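Side-chain contact in galactokinase (Bifidobacterium longum subsp. infantis ATCC 15697 = JCM 1222 = DSM 20088, PDB 6TEQ), which probably phosphorylates galactose at the expense of ATP, as a sugar kinase of the GHMP family, and binds 2-deoxy-2-fluoro-galactose: residues A[132-136]-A[137-141]. Residues are numbered along the deposited sequence; the frame is centred on the assembly and turned at random. Where two conformers were deposited one is given.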
# COMPACT_ATOMS: atom_id res chain seq x y z
N CYS A 132 13.62 -4.53 0.42
CA CYS A 132 13.95 -3.44 1.34
C CYS A 132 12.66 -2.67 1.74
O CYS A 132 12.82 -1.56 2.23
CB CYS A 132 14.99 -2.53 0.73
SG CYS A 132 14.42 -1.75 -0.80
N VAL A 133 11.46 -3.19 1.46
CA VAL A 133 10.20 -2.60 1.98
C VAL A 133 10.10 -3.03 3.44
O VAL A 133 9.95 -4.22 3.72
CB VAL A 133 8.97 -3.01 1.17
CG1 VAL A 133 7.72 -2.33 1.70
CG2 VAL A 133 9.16 -2.74 -0.27
N PRO A 134 10.23 -2.08 4.40
CA PRO A 134 10.37 -2.44 5.81
C PRO A 134 9.14 -3.19 6.35
O PRO A 134 7.96 -2.85 6.10
CB PRO A 134 10.66 -1.09 6.52
CG PRO A 134 11.14 -0.18 5.41
CD PRO A 134 10.39 -0.63 4.17
N LEU A 135 9.42 -4.29 7.05
CA LEU A 135 8.38 -5.14 7.63
C LEU A 135 7.65 -4.33 8.72
O LEU A 135 8.32 -3.60 9.47
CB LEU A 135 9.03 -6.40 8.21
CG LEU A 135 9.63 -7.31 7.14
CD1 LEU A 135 10.42 -8.45 7.76
CD2 LEU A 135 8.53 -7.85 6.23
N GLY A 136 6.33 -4.44 8.74
CA GLY A 136 5.46 -3.84 9.77
C GLY A 136 5.31 -2.34 9.62
O GLY A 136 4.55 -1.73 10.39
N SER A 137 5.88 -1.78 8.57
CA SER A 137 5.84 -0.30 8.35
C SER A 137 4.52 0.18 7.75
O SER A 137 4.36 1.41 7.67
CB SER A 137 6.99 0.06 7.44
OG SER A 137 6.77 -0.44 6.12
N GLY A 138 3.61 -0.69 7.31
CA GLY A 138 2.40 -0.23 6.64
C GLY A 138 2.72 0.35 5.26
O GLY A 138 1.93 1.13 4.75
N LEU A 139 3.87 0.01 4.68
CA LEU A 139 4.26 0.50 3.35
C LEU A 139 4.07 -0.60 2.29
O LEU A 139 4.62 -0.49 1.19
CB LEU A 139 5.67 1.03 3.42
CG LEU A 139 5.85 2.16 4.44
CD1 LEU A 139 7.30 2.56 4.48
CD2 LEU A 139 5.01 3.35 4.06
N SER A 140 3.31 -1.65 2.57
CA SER A 140 2.83 -2.57 1.51
C SER A 140 3.89 -3.60 1.09
O SER A 140 3.85 -4.06 -0.05
CB SER A 140 2.26 -1.80 0.32
OG SER A 140 1.26 -0.93 0.78
N SER A 141 4.76 -4.03 2.00
CA SER A 141 5.60 -5.23 1.73
C SER A 141 4.66 -6.32 1.19
O SER A 141 5.06 -7.07 0.28
CB SER A 141 6.36 -5.69 2.96
OG SER A 141 5.45 -6.23 3.92
O HOH W 1 5.18 -3.21 4.99
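Ser137 OG donates a hydrogen bond to Pro134 O (2.7 Å), reaching it from outside the carbonyl plane, tilted by 32°. The same oxygen closes the type II turn from Pro134 to Ser137, where Ser137 N makes a weak, 3.4 Å bond to Pro134 O. With chi1 at 69°, OG stands between its own backbone N and carbonyl carbon, from where it also accepts from Leu139 N (3.3 Å), an ST turn. A water lies inside the loop, donating to Pro134 O at 3.0 Å and accepting from Ser141 N at 3.1 Å, with a weaker bond from Leu139 N. Pro134 O thus takes three donors, and the amides of Leu139, in the loop, and of Ser141, at the first residue of the helix, both have acceptors here. With an alanine at Ser137, Pro134 O would probably lose its shortest donor and keep the water and the weak turn bond, while Leu139 N would lose the acceptor of the ST turn. Val133, CG1 anti to its backbone N (chi1 -177°), lays that methyl against Ser141 N (3.4 Å) and near Leu139 CB. Gly136 and Gly138 take positive phi, and Gly136, Gly138, Ser140 and Ser141 belong to the ADP site, here without nucleotide; the loop is the glycine- and serine-rich phosphate-binding motif of GHMP kinases. Gly136 O accepts from His241 and Gly138 O from the galactose-binding Arg40. The loop links strand 125-131 to helix 141-156; Pro134 and Leu139 pack on strands 230-236 and 402-404, while Val133 and Leu139 touch strand 54-70.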